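Local coordinates for epidermal growth factor receptor pathway substrate 8-like protein 1 (Mus musculus, PDB 2CY5) that probably binds tyrosine-containing peptide motifs through its phosphotyrosine-binding (PTB) domain and is likely to take part in signalling linked to the epidermal growth factor receptor pathway, at residues A[39-43]-A[44-48]. Numbering follows the deposited sequence.
Sequences VMDSQ and GRVWA
R45 folds back against the last turn of helix 30-42, where its guanidinium meets M40 over one face and Q43 at the edge. The chain of M40, a selenomethionine, bends at chi3 (74°), which carries CE over the centre of the group, 3.9 Å from R45 CZ. Q43, near the guanidinium plane, runs alongside R45 and points the same way. Its OE1 takes two weak hydrogen bonds, from R45 NE at 3.3 Å and from R45 NH2 at 3.5 Å, with amide and guanidinium planes turned 47° apart. A leucine in place of R45 would probably leave Q43 OE1 without both donors and strip the flat cover from M40 CE. A105 of the second subunit also packs on M40 and R45.

V46 meets D41 at about a right angle. V46 CG2, lying beside its own backbone N, presses on D41 CA at 3.6 Å and packs on M40 CB as well, while D41 OD1 approaches V46 CB. One water bridges D41 and V46, donating to D41 OD1 and accepting from V46 N at 2.9 Å.

Two backbone bonds close the turn: R45 N to M40 O at 2.9 Å, and G44 N to D41 O at 3.0 Å. With G44 at positive phi (79°), this is a Schellman motif, ending the helix and turning the chain toward strand 49-55 of the PTB domain's PH-like fold.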
ATOM      1  N   VAL A  39      -2.453 -10.888  18.231  1.00 38.76           N
ATOM      2  CA  VAL A  39      -3.215 -12.055  17.602  1.00 39.58           C
ATOM      3  C   VAL A  39      -2.477 -12.479  16.326  1.00 41.99           C
ATOM      4  O   VAL A  39      -2.198 -13.663  16.089  1.00 40.20           O
ATOM      5  CB  VAL A  39      -4.641 -11.655  17.325  1.00 40.34           C
ATOM      6  CG1 VAL A  39      -5.402 -12.739  16.547  1.00 41.95           C
ATOM      7  CG2 VAL A  39      -5.366 -11.500  18.646  1.00 48.29           C
HETATM    8  N   MSE A  40      -2.116 -11.486  15.486  1.00 37.20           N
HETATM    9  CA  MSE A  40      -1.432 -11.778  14.233  1.00 33.94           C
HETATM   10  C   MSE A  40      -0.184 -12.482  14.468  1.00 40.91           C
HETATM   11  O   MSE A  40       0.248 -13.393  13.706  1.00 39.35           O
HETATM   12  CB  MSE A  40      -1.186 -10.462  13.335  1.00 26.79           C
HETATM   13  CG  MSE A  40      -2.542 -10.061  12.926  1.00 39.73           C
HETATM   14 SE   MSE A  40      -2.304  -8.287  12.011  1.00 50.98          SE
HETATM   15  CE  MSE A  40      -1.495  -9.125  10.346  1.00 46.79           C
ATOM     16  N   ASP A  41       0.469 -12.069  15.525  1.00 39.45           N
ATOM     17  CA  ASP A  41       1.756 -12.692  15.764  1.00 38.59           C
ATOM     18  C   ASP A  41       1.491 -14.145  16.199  1.00 37.90           C
ATOM     19  O   ASP A  41       2.217 -15.076  15.739  1.00 43.93           O
ATOM     20  CB  ASP A  41       2.477 -11.967  16.914  1.00 42.94           C
ATOM     21  CG  ASP A  41       3.860 -12.460  17.149  1.00 55.90           C
ATOM     22  OD1 ASP A  41       4.653 -13.001  16.221  1.00 50.45           O
ATOM     23  OD2 ASP A  41       4.142 -12.291  18.364  1.00 57.80           O
ATOM     24  N   SER A  42       0.454 -14.356  16.969  1.00 40.08           N
ATOM     25  CA  SER A  42       0.259 -15.746  17.376  1.00 48.06           C
ATOM     26  C   SER A  42      -0.234 -16.622  16.138  1.00 51.34           C
ATOM     27  O   SER A  42      -0.208 -17.883  16.193  1.00 50.78           O
ATOM     28  CB  SER A  42      -0.746 -15.782  18.497  1.00 42.17           C
ATOM     29  OG  SER A  42      -2.032 -15.583  17.913  1.00 54.28           O
ATOM     30  N   GLN A  43      -0.672 -15.993  15.036  1.00 46.39           N
ATOM     31  CA  GLN A  43      -1.101 -16.757  13.866  1.00 47.63           C
ATOM     32  C   GLN A  43       0.101 -16.897  12.889  1.00 44.07           C
ATOM     33  O   GLN A  43      -0.081 -17.290  11.745  1.00 47.43           O
ATOM     34  CB  GLN A  43      -2.228 -16.031  13.185  1.00 40.92           C
ATOM     35  CG  GLN A  43      -3.538 -15.994  13.968  1.00 51.67           C
ATOM     36  CD  GLN A  43      -4.609 -15.032  13.357  1.00 56.78           C
ATOM     37  OE1 GLN A  43      -4.314 -13.967  12.672  1.00 61.53           O
ATOM     38  NE2 GLN A  43      -5.851 -15.369  13.612  1.00 56.79           N
ATOM     39  N   GLY A  44       1.278 -16.434  13.257  1.00 38.26           N
ATOM     40  CA  GLY A  44       2.456 -16.583  12.396  1.00 35.04           C
ATOM     41  C   GLY A  44       2.492 -15.573  11.261  1.00 40.55           C
ATOM     42  O   GLY A  44       3.157 -15.786  10.189  1.00 40.91           O
ATOM     43  N   ARG A  45       1.801 -14.436  11.454  1.00 39.47           N
ATOM     44  CA  ARG A  45       1.813 -13.360  10.419  1.00 38.68           C
ATOM     45  C   ARG A  45       2.779 -12.254  10.642  1.00 42.28           C
ATOM     46  O   ARG A  45       2.813 -11.334   9.858  1.00 44.33           O
ATOM     47  CB  ARG A  45       0.415 -12.703  10.310  1.00 37.99           C
ATOM     48  CG  ARG A  45      -0.668 -13.805  10.107  1.00 48.60           C
ATOM     49  CD  ARG A  45      -1.709 -13.342   9.210  1.00 58.02           C
ATOM     50  NE  ARG A  45      -2.849 -12.929   9.897  1.00 63.27           N
ATOM     51  CZ  ARG A  45      -3.790 -12.142   9.348  1.00 71.38           C
ATOM     52  NH1 ARG A  45      -3.692 -11.716   8.071  1.00 70.48           N
ATOM     53  NH2 ARG A  45      -4.802 -11.702  10.104  1.00 68.51           N
ATOM     54  N   VAL A  46       3.588 -12.299  11.683  1.00 39.68           N
ATOM     55  CA  VAL A  46       4.471 -11.161  11.928  1.00 40.52           C
ATOM     56  C   VAL A  46       5.886 -11.597  11.761  1.00 47.03           C
ATOM     57  O   VAL A  46       6.300 -12.495  12.477  1.00 54.23           O
ATOM     58  CB  VAL A  46       4.203 -10.663  13.366  1.00 37.32           C
ATOM     59  CG1 VAL A  46       5.172  -9.532  13.771  1.00 43.17           C
ATOM     60  CG2 VAL A  46       2.739 -10.146  13.475  1.00 32.67           C
ATOM     61  N   TRP A  47       6.649 -10.996  10.874  1.00 44.68           N
ATOM     62  CA  TRP A  47       8.056 -11.367  10.732  1.00 51.10           C
ATOM     63  C   TRP A  47       8.854 -10.049  10.555  1.00 51.30           C
ATOM     64  O   TRP A  47       8.599  -9.294   9.643  1.00 52.79           O
ATOM     65  CB  TRP A  47       8.317 -12.292   9.493  1.00 56.06           C
ATOM     66  CG  TRP A  47       7.570 -13.622   9.658  1.00 68.66           C
ATOM     67  CD1 TRP A  47       6.195 -13.851   9.398  1.00 68.66           C
ATOM     68  CD2 TRP A  47       8.041 -14.826  10.328  1.00 70.38           C
ATOM     69  NE1 TRP A  47       5.809 -15.106   9.890  1.00 72.43           N
ATOM     70  CE2 TRP A  47       6.888 -15.719  10.448  1.00 73.77           C
ATOM     71  CE3 TRP A  47       9.288 -15.239  10.825  1.00 71.09           C
ATOM     72  CZ2 TRP A  47       6.989 -17.000  11.064  1.00 72.95           C
ATOM     73  CZ3 TRP A  47       9.375 -16.529  11.441  1.00 72.66           C
ATOM     74  CH2 TRP A  47       8.227 -17.387  11.542  1.00 73.41           C
ATOM     75  N   ALA A  48       9.779  -9.824  11.481  1.00 49.25           N
ATOM     76  CA  ALA A  48      10.632  -8.640  11.561  1.00 44.42           C
ATOM     77  C   ALA A  48      11.521  -8.475  10.382  1.00 48.44           C
ATOM     78  O   ALA A  48      12.298  -9.373   9.952  1.00 51.08           O
ATOM     79  CB  ALA A  48      11.434  -8.681  12.918  1.00 45.46           C
TER
HETATM   80  O   HOH W   1       4.503 -14.332  13.479  1.00 40.03           O